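Local atomic coordinates of aminoglycoside phosphotransferase (Streptomyces rimosus, PDB entry 6FUC), a protein that probably transfers a phosphate group from ATP to the 3''-hydroxyl of streptomycin, an aminoglycoside modification that gives resistance to the antibiotic. Residues 38-47 and 80-91; 58-69 and 116-127. One frame throughout, in Å; residues are numbered along the deposited sequence. Where two conformers were deposited one is given.

Contact 1 of 2, residues 38-47 and 80-91; sequences GSRYAKCVPA and AAGAGLLTSTVE
Two neighbouring antiparallel strands of the five-stranded sheet in the N-terminal lobe of this kinase-like fold, 40-45 and 82-88, are zipped together through three hydrogen-bonded pairs: Tyr-41 with Thr-87, Lys-43 with Leu-85, and Val-45 with Ala-83. Each pair is bonded both ways, as in Thr-87 N to Tyr-41 O at 2.8 Å. In the non-hydrogen-bonded pair of Ala-42 and Leu-86, Ala-42 CB rests 4.1 Å from Leu-86 CG. In that of Cys-44 and Gly-84, Cys-44 SG lies 3.9 Å from Gly-84 CA, on the same face of the sheet. Beyond the strand, Thr-89 adds two more bonds: its N bonds almost straight to Ser-39 O (3.0 Å, 174°), above that carbonyl's plane. With OG1 anti to its carbonyl carbon (chi1 -62°), Thr-89 also donates to Gly-38 O at 2.7 Å, while the same OG1 sits at the edge of the Tyr-41 ring, 3.2 Å from CD1. Helix 4-12 covers the face of Ala-42, Cys-44 and Leu-86. Helix 50-63 covers the other, where Lys-43 NZ forms a salt bridge with Glu-56, consistent with the strand-lysine and helix-glutamate pair of protein kinases; strands 31-34 and 73-79 flank the two.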
loop_
_atom_site.group_PDB
_atom_site.type_symbol
_atom_site.label_atom_id
_atom_site.label_comp_id
_atom_site.label_asym_id
_atom_site.label_seq_id
_atom_site.Cartn_x
_atom_site.Cartn_y
_atom_site.Cartn_z
ATOM N N GLY A 38 -8.200 -20.638 2.282
ATOM C CA GLY A 38 -8.316 -19.177 2.218
ATOM C C GLY A 38 -7.834 -18.416 3.438
ATOM O O GLY A 38 -7.930 -17.198 3.430
ATOM N N SER A 39 -7.384 -19.117 4.475
ATOM C CA SER A 39 -7.116 -18.512 5.752
ATOM C C SER A 39 -5.720 -17.969 5.944
ATOM O O SER A 39 -5.464 -17.248 6.912
ATOM C CB SER A 39 -7.394 -19.494 6.875
ATOM O OG SER A 39 -6.446 -20.540 6.910
ATOM N N ARG A 40 -4.794 -18.335 5.056
ATOM C CA ARG A 40 -3.416 -17.880 5.158
ATOM C C ARG A 40 -2.931 -17.407 3.807
ATOM O O ARG A 40 -3.342 -17.946 2.752
ATOM C CB ARG A 40 -2.490 -19.013 5.662
ATOM C CG ARG A 40 -2.877 -19.528 7.037
ATOM C CD ARG A 40 -1.951 -20.592 7.641
ATOM N NE ARG A 40 -2.561 -21.025 8.979
ATOM C CZ ARG A 40 -1.901 -21.268 10.136
ATOM N NH1 ARG A 40 -0.588 -21.230 10.190
ATOM N NH2 ARG A 40 -2.575 -21.509 11.256
ATOM N N TYR A 41 -2.099 -16.371 3.824
ATOM C CA TYR A 41 -1.416 -15.869 2.666
ATOM C C TYR A 41 0.075 -16.033 2.848
ATOM O O TYR A 41 0.575 -16.100 3.976
ATOM C CB TYR A 41 -1.736 -14.405 2.427
ATOM C CG TYR A 41 -3.018 -14.094 1.727
ATOM C CD1 TYR A 41 -4.186 -14.118 2.414
ATOM C CD2 TYR A 41 -3.028 -13.807 0.364
ATOM C CE1 TYR A 41 -5.392 -13.810 1.799
ATOM C CE2 TYR A 41 -4.250 -13.532 -0.308
ATOM C CZ TYR A 41 -5.418 -13.521 0.461
ATOM O OH TYR A 41 -6.598 -13.159 -0.150
ATOM N N ALA A 42 0.803 -16.068 1.731
ATOM C CA ALA A 42 2.268 -16.101 1.775
ATOM C C ALA A 42 2.835 -15.183 0.694
ATOM O O ALA A 42 2.374 -15.238 -0.462
ATOM C CB ALA A 42 2.845 -17.458 1.649
ATOM N N LYS A 43 3.824 -14.413 1.014
ATOM C CA LYS A 43 4.528 -13.628 0.032
ATOM C C LYS A 43 5.931 -14.108 0.004
ATOM O O LYS A 43 6.572 -14.232 1.064
ATOM C CB LYS A 43 4.474 -12.153 0.418
ATOM C CG LYS A 43 5.102 -11.211 -0.521
ATOM C CD LYS A 43 4.707 -9.769 -0.202
ATOM C CE LYS A 43 5.619 -8.862 -1.044
ATOM N NZ LYS A 43 5.300 -7.446 -0.685
ATOM N N CYS A 44 6.426 -14.449 -1.189
ATOM C CA CYS A 44 7.777 -14.941 -1.319
ATOM C C CYS A 44 8.573 -14.099 -2.262
ATOM O O CYS A 44 8.014 -13.582 -3.259
ATOM C CB CYS A 44 7.801 -16.372 -1.845
ATOM S SG CYS A 44 6.929 -17.580 -0.812
ATOM N N VAL A 45 9.870 -14.005 -2.011
ATOM C CA VAL A 45 10.758 -13.160 -2.786
ATOM C C VAL A 45 12.075 -13.867 -3.005
ATOM O O VAL A 45 12.493 -14.749 -2.203
ATOM C CB VAL A 45 11.010 -11.771 -2.097
ATOM C CG1 VAL A 45 9.693 -11.039 -1.866
ATOM C CG2 VAL A 45 11.858 -11.903 -0.823
ATOM N N PRO A 46 12.767 -13.502 -4.080
ATOM C CA PRO A 46 14.060 -14.094 -4.272
ATOM C C PRO A 46 15.116 -13.531 -3.333
ATOM O O PRO A 46 14.883 -12.596 -2.595
ATOM C CB PRO A 46 14.387 -13.794 -5.746
ATOM C CG PRO A 46 13.445 -12.780 -6.184
ATOM C CD PRO A 46 12.312 -12.705 -5.228
ATOM N N ALA A 47 16.295 -14.134 -3.359
ATOM C CA ALA A 47 17.360 -13.830 -2.407
ATOM C C ALA A 47 17.658 -12.334 -2.318
ATOM O O ALA A 47 17.806 -11.796 -1.222
ATOM C CB ALA A 47 18.630 -14.625 -2.759
ATOM N N ALA A 80 18.211 -20.711 0.455
ATOM C CA ALA A 80 19.084 -20.216 -0.580
ATOM C C ALA A 80 18.439 -19.419 -1.719
ATOM O O ALA A 80 19.060 -18.498 -2.314
ATOM C CB ALA A 80 19.866 -21.399 -1.125
ATOM N N ALA A 81 17.198 -19.730 -1.986
ATOM C CA ALA A 81 16.492 -19.128 -3.075
ATOM C C ALA A 81 15.578 -17.951 -2.654
ATOM O O ALA A 81 14.848 -17.415 -3.490
ATOM C CB ALA A 81 15.717 -20.220 -3.805
ATOM N N GLY A 82 15.560 -17.583 -1.372
ATOM C CA GLY A 82 14.877 -16.400 -0.906
ATOM C C GLY A 82 14.106 -16.657 0.375
ATOM O O GLY A 82 14.563 -17.420 1.237
ATOM N N ALA A 83 12.978 -16.021 0.507
ATOM C CA ALA A 83 12.258 -16.002 1.796
ATOM C C ALA A 83 10.759 -16.003 1.533
ATOM O O ALA A 83 10.271 -15.566 0.466
ATOM C CB ALA A 83 12.641 -14.803 2.669
ATOM N N GLY A 84 10.046 -16.503 2.539
ATOM C CA GLY A 84 8.579 -16.503 2.561
ATOM C C GLY A 84 8.074 -15.967 3.845
ATOM O O GLY A 84 8.534 -16.321 4.927
ATOM N N LEU A 85 7.070 -15.089 3.718
ATOM C CA LEU A 85 6.396 -14.461 4.839
ATOM C C LEU A 85 4.953 -14.946 4.843
ATOM O O LEU A 85 4.194 -14.632 3.912
ATOM C CB LEU A 85 6.449 -12.942 4.690
ATOM C CG LEU A 85 5.644 -12.124 5.634
ATOM C CD1 LEU A 85 5.980 -12.421 7.071
ATOM C CD2 LEU A 85 5.763 -10.626 5.336
ATOM N N LEU A 86 4.586 -15.717 5.860
ATOM C CA LEU A 86 3.239 -16.295 5.949
ATOM C C LEU A 86 2.434 -15.450 6.924
ATOM O O LEU A 86 2.893 -15.179 8.037
ATOM C CB LEU A 86 3.297 -17.753 6.419
ATOM C CG LEU A 86 3.814 -18.783 5.458
ATOM C CD1 LEU A 86 5.257 -18.618 5.091
ATOM C CD2 LEU A 86 3.592 -20.170 6.003
ATOM N N THR A 87 1.221 -14.999 6.510
ATOM C CA THR A 87 0.378 -14.175 7.315
ATOM C C THR A 87 -1.072 -14.681 7.319
ATOM O O THR A 87 -1.508 -15.393 6.423
ATOM C CB THR A 87 0.410 -12.703 6.809
ATOM O OG1 THR A 87 0.080 -12.680 5.401
ATOM C CG2 THR A 87 1.785 -12.026 7.047
ATOM N N SER A 88 -1.799 -14.265 8.353
ATOM C CA SER A 88 -3.228 -14.569 8.416
ATOM C C SER A 88 -3.984 -13.697 7.376
ATOM O O SER A 88 -3.710 -12.521 7.183
ATOM C CB SER A 88 -3.750 -14.374 9.811
ATOM O OG SER A 88 -3.545 -13.042 10.242
ATOM N N THR A 89 -5.034 -14.294 6.793
ATOM C CA THR A 89 -5.968 -13.529 6.006
ATOM C C THR A 89 -6.689 -12.524 6.845
ATOM O O THR A 89 -7.161 -12.850 7.938
ATOM C CB THR A 89 -6.985 -14.477 5.356
ATOM O OG1 THR A 89 -6.229 -15.332 4.512
ATOM C CG2 THR A 89 -8.083 -13.773 4.599
ATOM N N VAL A 90 -6.850 -11.303 6.315
ATOM C CA VAL A 90 -7.779 -10.338 6.852
ATOM C C VAL A 90 -9.078 -10.593 6.132
ATOM O O VAL A 90 -9.201 -10.296 4.952
ATOM C CB VAL A 90 -7.273 -8.914 6.689
ATOM C CG1 VAL A 90 -8.345 -7.959 7.169
ATOM C CG2 VAL A 90 -5.968 -8.724 7.480
ATOM N N GLU A 91 -10.032 -11.225 6.820
ATOM C CA GLU A 91 -11.249 -11.639 6.155
ATOM C C GLU A 91 -12.119 -10.478 5.733
ATOM O O GLU A 91 -12.261 -9.535 6.505
ATOM C CB GLU A 91 -12.040 -12.595 7.006
ATOM C CG GLU A 91 -11.292 -13.856 7.406
ATOM C CD GLU A 91 -11.148 -14.913 6.318
ATOM O OE1 GLU A 91 -11.849 -14.884 5.274
ATOM O OE2 GLU A 91 -10.315 -15.826 6.538
HETATM O O HOH W 1 16.957 -15.755 -5.677
#

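Contact 2 of 2, residues 58-69 and 116-127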
loop_
_atom_site.group_PDB
_atom_site.type_symbol
_atom_site.label_atom_id
_atom_site.label_comp_id
_atom_site.label_asym_id
_atom_site.label_seq_id
_atom_site.Cartn_x
_atom_site.Cartn_y
_atom_site.Cartn_z
ATOM N N ASP A 58 8.486 -7.149 9.719
ATOM C CA ASP A 58 8.613 -6.328 10.905
ATOM C C ASP A 58 7.477 -5.310 11.053
ATOM O O ASP A 58 7.007 -5.046 12.165
ATOM C CB ASP A 58 9.975 -5.648 10.919
ATOM C CG ASP A 58 11.152 -6.585 11.038
ATOM O OD1 ASP A 58 10.982 -7.773 11.450
ATOM O OD2 ASP A 58 12.280 -6.122 10.750
ATOM N N ARG A 59 7.047 -4.747 9.927
ATOM C CA ARG A 59 5.922 -3.802 9.931
ATOM C C ARG A 59 4.634 -4.485 10.366
ATOM O O ARG A 59 3.871 -3.953 11.175
ATOM C CB ARG A 59 5.803 -3.184 8.570
ATOM C CG ARG A 59 6.869 -2.100 8.354
ATOM C CD ARG A 59 7.102 -1.819 6.883
ATOM N NE ARG A 59 7.886 -0.608 6.652
ATOM C CZ ARG A 59 9.197 -0.604 6.764
ATOM N NH1 ARG A 59 9.896 -1.682 7.101
ATOM N NH2 ARG A 59 9.846 0.562 6.635
ATOM N N VAL A 60 4.366 -5.684 9.834
ATOM C CA VAL A 60 3.126 -6.388 10.182
ATOM C C VAL A 60 3.156 -6.728 11.675
ATOM O O VAL A 60 2.179 -6.513 12.413
ATOM C CB VAL A 60 2.983 -7.675 9.344
ATOM C CG1 VAL A 60 1.787 -8.491 9.800
ATOM C CG2 VAL A 60 2.891 -7.361 7.844
ATOM N N SER A 61 4.305 -7.317 12.124
ATOM C CA SER A 61 4.382 -7.671 13.519
ATOM C C SER A 61 4.280 -6.482 14.450
ATOM O O SER A 61 3.620 -6.531 15.485
ATOM C CB SER A 61 5.658 -8.441 13.733
ATOM O OG SER A 61 5.915 -8.629 14.940
ATOM N N TRP A 62 4.935 -5.371 14.117
ATOM C CA TRP A 62 4.832 -4.183 14.945
ATOM C C TRP A 62 3.397 -3.661 14.968
ATOM O O TRP A 62 2.880 -3.291 16.040
ATOM C CB TRP A 62 5.812 -3.109 14.491
ATOM C CG TRP A 62 5.720 -1.858 15.266
ATOM C CD1 TRP A 62 6.249 -1.598 16.498
ATOM C CD2 TRP A 62 4.991 -0.658 14.917
ATOM N NE1 TRP A 62 5.931 -0.344 16.904
ATOM C CE2 TRP A 62 5.178 0.275 15.946
ATOM C CE3 TRP A 62 4.255 -0.282 13.801
ATOM C CZ2 TRP A 62 4.643 1.560 15.879
ATOM C CZ3 TRP A 62 3.696 0.991 13.755
ATOM C CH2 TRP A 62 3.903 1.861 14.790
ATOM N N LEU A 63 2.758 -3.608 13.809
ATOM C CA LEU A 63 1.386 -3.052 13.786
ATOM C C LEU A 63 0.451 -3.857 14.633
ATOM O O LEU A 63 -0.513 -3.302 15.204
ATOM C CB LEU A 63 0.867 -2.910 12.353
ATOM C CG LEU A 63 -0.368 -2.030 12.209
ATOM C CD1 LEU A 63 -0.057 -0.569 12.453
ATOM C CD2 LEU A 63 -0.989 -2.196 10.862
ATOM N N SER A 64 0.709 -5.161 14.781
ATOM C CA SER A 64 -0.113 -6.000 15.632
ATOM C C SER A 64 -0.058 -5.567 17.100
ATOM O O SER A 64 -0.862 -6.062 17.888
ATOM C CB SER A 64 0.320 -7.476 15.534
ATOM O OG SER A 64 1.471 -7.804 16.280
ATOM N N THR A 65 0.890 -4.716 17.477
ATOM C CA THR A 65 0.999 -4.216 18.857
ATOM C C THR A 65 0.385 -2.816 19.018
ATOM O O THR A 65 0.422 -2.252 20.119
ATOM C CB THR A 65 2.448 -4.162 19.331
ATOM O OG1 THR A 65 3.163 -3.076 18.708
ATOM C CG2 THR A 65 3.199 -5.437 19.121
ATOM N N GLN A 66 -0.183 -2.249 17.958
ATOM C CA GLN A 66 -0.602 -0.860 17.882
ATOM C C GLN A 66 -2.118 -0.648 17.862
ATOM O O GLN A 66 -2.594 0.453 17.651
ATOM C CB GLN A 66 0.027 -0.150 16.705
ATOM C CG GLN A 66 1.547 -0.162 16.755
ATOM C CD GLN A 66 2.047 0.602 17.964
ATOM O OE1 GLN A 66 1.746 1.798 18.091
ATOM N NE2 GLN A 66 2.800 -0.050 18.821
ATOM N N ASP A 67 -2.852 -1.729 18.026
ATOM C CA ASP A 67 -4.342 -1.632 17.986
ATOM C C ASP A 67 -4.890 -1.077 16.693
ATOM O O ASP A 67 -5.844 -0.275 16.708
ATOM C CB ASP A 67 -4.921 -0.932 19.199
ATOM C CG ASP A 67 -6.360 -1.197 19.394
ATOM O OD1 ASP A 67 -6.891 -2.265 19.036
ATOM O OD2 ASP A 67 -7.003 -0.333 19.987
ATOM N N ILE A 68 -4.280 -1.445 15.579
ATOM C CA ILE A 68 -4.743 -1.120 14.232
ATOM C C ILE A 68 -4.989 -2.444 13.546
ATOM O O ILE A 68 -4.094 -3.300 13.536
ATOM C CB ILE A 68 -3.701 -0.328 13.424
ATOM C CG1 ILE A 68 -3.308 0.978 14.104
ATOM C CG2 ILE A 68 -4.197 -0.070 12.015
ATOM C CD1 ILE A 68 -4.414 1.967 14.342
ATOM N N PRO A 69 -6.165 -2.687 12.959
ATOM C CA PRO A 69 -6.448 -4.016 12.459
ATOM C C PRO A 69 -5.663 -4.338 11.185
ATOM O O PRO A 69 -5.588 -3.574 10.235
ATOM C CB PRO A 69 -7.957 -3.953 12.175
ATOM C CG PRO A 69 -8.234 -2.495 11.878
ATOM C CD PRO A 69 -7.331 -1.788 12.842
ATOM N N ARG A 116 -7.303 6.758 12.630
ATOM C CA ARG A 116 -6.716 6.060 13.775
ATOM C C ARG A 116 -5.273 5.647 13.490
ATOM O O ARG A 116 -4.387 5.826 14.337
ATOM C CB ARG A 116 -7.551 4.851 14.185
ATOM C CG ARG A 116 -8.877 5.235 14.785
ATOM C CD ARG A 116 -9.656 3.938 15.169
ATOM N NE ARG A 116 -8.989 3.230 16.323
ATOM C CZ ARG A 116 -8.175 2.155 16.318
ATOM N NH1 ARG A 116 -7.798 1.452 15.206
ATOM N NH2 ARG A 116 -7.694 1.814 17.492
ATOM N N LEU A 117 -5.009 5.111 12.303
ATOM C CA LEU A 117 -3.645 4.765 11.936
ATOM C C LEU A 117 -2.743 5.995 11.960
ATOM O O LEU A 117 -1.618 5.986 12.523
ATOM C CB LEU A 117 -3.627 4.100 10.581
ATOM C CG LEU A 117 -2.288 3.828 9.944
ATOM C CD1 LEU A 117 -1.454 2.844 10.747
ATOM C CD2 LEU A 117 -2.483 3.308 8.533
ATOM N N HIS A 118 -3.255 7.080 11.360
ATOM C CA HIS A 118 -2.563 8.332 11.296
ATOM C C HIS A 118 -2.503 9.106 12.667
ATOM O O HIS A 118 -2.045 10.266 12.734
ATOM C CB HIS A 118 -3.178 9.250 10.270
ATOM C CG HIS A 118 -2.978 8.824 8.843
ATOM N ND1 HIS A 118 -3.322 9.647 7.804
ATOM C CD2 HIS A 118 -2.427 7.721 8.285
ATOM C CE1 HIS A 118 -3.021 9.062 6.667
ATOM N NE2 HIS A 118 -2.490 7.863 6.924
ATOM N N GLU A 119 -3.014 8.557 13.687
ATOM C CA GLU A 119 -2.866 9.100 15.020
ATOM C C GLU A 119 -1.858 8.346 15.834
ATOM O O GLU A 119 -1.522 8.829 16.927
ATOM C CB GLU A 119 -4.240 9.171 15.729
ATOM C CG GLU A 119 -5.011 10.360 15.157
ATOM C CD GLU A 119 -6.389 10.513 15.744
ATOM O OE1 GLU A 119 -6.844 9.665 16.499
ATOM O OE2 GLU A 119 -7.073 11.476 15.414
ATOM N N LEU A 120 -1.277 7.253 15.343
ATOM C CA LEU A 120 -0.143 6.667 16.058
ATOM C C LEU A 120 0.964 7.707 16.177
ATOM O O LEU A 120 1.199 8.454 15.246
ATOM C CB LEU A 120 0.385 5.447 15.322
ATOM C CG LEU A 120 -0.567 4.240 15.266
ATOM C CD1 LEU A 120 0.111 3.130 14.508
ATOM C CD2 LEU A 120 -1.001 3.803 16.649
ATOM N N PRO A 121 1.664 7.814 17.312
ATOM C CA PRO A 121 2.674 8.861 17.445
ATOM C C PRO A 121 3.862 8.654 16.531
ATOM O O PRO A 121 4.547 7.661 16.640
ATOM C CB PRO A 121 3.075 8.779 18.935
ATOM C CG PRO A 121 2.641 7.424 19.349
ATOM C CD PRO A 121 1.473 7.056 18.534
ATOM N N PRO A 122 4.087 9.548 15.580
ATOM C CA PRO A 122 5.026 9.168 14.523
ATOM C C PRO A 122 6.438 9.003 14.979
ATOM O O PRO A 122 7.206 8.201 14.419
ATOM C CB PRO A 122 4.853 10.265 13.462
ATOM C CG PRO A 122 4.202 11.324 14.110
ATOM C CD PRO A 122 3.397 10.809 15.259
ATOM N N GLU A 123 6.833 9.774 15.999
ATOM C CA GLU A 123 8.207 9.685 16.531
ATOM C C GLU A 123 8.460 8.327 17.216
ATOM O O GLU A 123 9.637 7.992 17.403
ATOM C CB GLU A 123 8.505 10.832 17.483
ATOM C CG GLU A 123 7.897 10.775 18.856
ATOM C CD GLU A 123 6.384 10.956 18.988
ATOM O OE1 GLU A 123 5.645 11.223 17.997
ATOM O OE2 GLU A 123 5.959 10.911 20.178
ATOM N N LYS A 124 7.412 7.583 17.538
ATOM C CA LYS A 124 7.566 6.275 18.144
ATOM C C LYS A 124 7.538 5.162 17.103
ATOM O O LYS A 124 7.721 3.989 17.445
ATOM C CB LYS A 124 6.508 6.070 19.201
ATOM C CG LYS A 124 6.592 7.179 20.281
ATOM C CD LYS A 124 5.703 6.798 21.450
ATOM C CE LYS A 124 5.444 7.939 22.424
ATOM N NZ LYS A 124 6.484 8.932 22.471
ATOM N N CYS A 125 7.275 5.494 15.881
ATOM C CA CYS A 125 7.245 4.446 14.858
ATOM C C CYS A 125 8.653 4.047 14.528
ATOM O O CYS A 125 9.461 4.883 14.227
ATOM C CB CYS A 125 6.543 4.974 13.603
ATOM S SG CYS A 125 6.267 3.721 12.362
ATOM N N PRO A 126 8.961 2.742 14.477
ATOM C CA PRO A 126 10.289 2.318 14.056
ATOM C C PRO A 126 10.589 2.551 12.582
ATOM O O PRO A 126 11.750 2.464 12.158
ATOM C CB PRO A 126 10.237 0.741 14.258
ATOM C CG PRO A 126 9.225 0.575 15.270
ATOM C CD PRO A 126 8.178 1.587 15.026
ATOM N N PHE A 127 9.548 2.796 11.810
ATOM C CA PHE A 127 9.635 2.710 10.335
ATOM C C PHE A 127 9.368 4.072 9.711
ATOM O O PHE A 127 8.560 4.870 10.209
ATOM C CB PHE A 127 8.568 1.738 9.841
ATOM C CG PHE A 127 8.634 0.412 10.542
ATOM C CD1 PHE A 127 9.651 -0.438 10.322
ATOM C CD2 PHE A 127 7.670 0.069 11.457
ATOM C CE1 PHE A 127 9.741 -1.660 10.979
ATOM C CE2 PHE A 127 7.737 -1.138 12.128
ATOM C CZ PHE A 127 8.783 -2.006 11.912
#
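The carbonyl oxygen of Asp-67 is gripped end-on by both terminal nitrogens of Arg-116, NH2 at 2.9 Å and NH1 at 3.0 Å, and lies in the guanidinium plane. A bend at chi3 turns the guanidinium so that its NH1/NH2 end faces this oxygen. Asp-67 OD2 adds a longer salt bridge to Arg-116 NH2, its carboxylate turned steeply, 78°, to the guanidinium. Beside this polar grip, Ile-68 CD1 packs on Arg-116 and on the backbone of Leu-117, while Leu-120 CD1 packs among Ile-68 CG1, Leu-63 CD1, Gln-66 CB and Trp-62 CH2, the last at 4.0 Å.

The Trp-62 indole is held between Pro-126 of the other segment and Gln-66 of its own. Pro-126 CD makes a CH-pi contact over its five-membered ring, 3.4 Å from Trp-62 CE2, and Gln-66 CG covers the opposite face; Cys-125 SG comes obliquely to the six-membered ring. Phe-127 turns its edge to the same indole face as Pro-126, an offset edge-to-face pair with planes at 74°. The phenyl ring is itself sandwiched: Arg-59 CG stands 3.6 Å from the Phe-127 ring centroid in a second CH-pi contact, and Pro-126 CB lies over the other face. The Arg-59 guanidinium turns a face to Phe-127 CD1, its plane 43° from the ring's; bonds from NE to Leu-213 O and NH1 to Ala-55 O probably hold it there. The arrangement joins the end of helix 50-63 and the turn after it to the end of helix 100-117 and the chain that follows, through Phe-127, as in protein kinases, where this turn packs on the large lobe; strand 184-186 backs Leu-120 and Cys-125.

From the N terminus, the chain runs through strand 40-45, helix 50-63, strand 82-88 and helix 100-117, and the two contacts cross, since their segments alternate. Contact 1 closes a loop of 32 residues that contains helix 50-63 and strand 73-79, joining two neighbouring inner strands of the sheet of the N-terminal lobe. Contact 2 starts inside that loop and closes a longer one of 46 residues, which takes in strands 73-79 and 82-88 and most of helix 100-117. Helix 50-63 is thus the shared element: it packs on the sheet of contact 1 and leads into the interlobe junction of contact 2. Their centres lie about 21 Å apart, and the contacts do not touch directly.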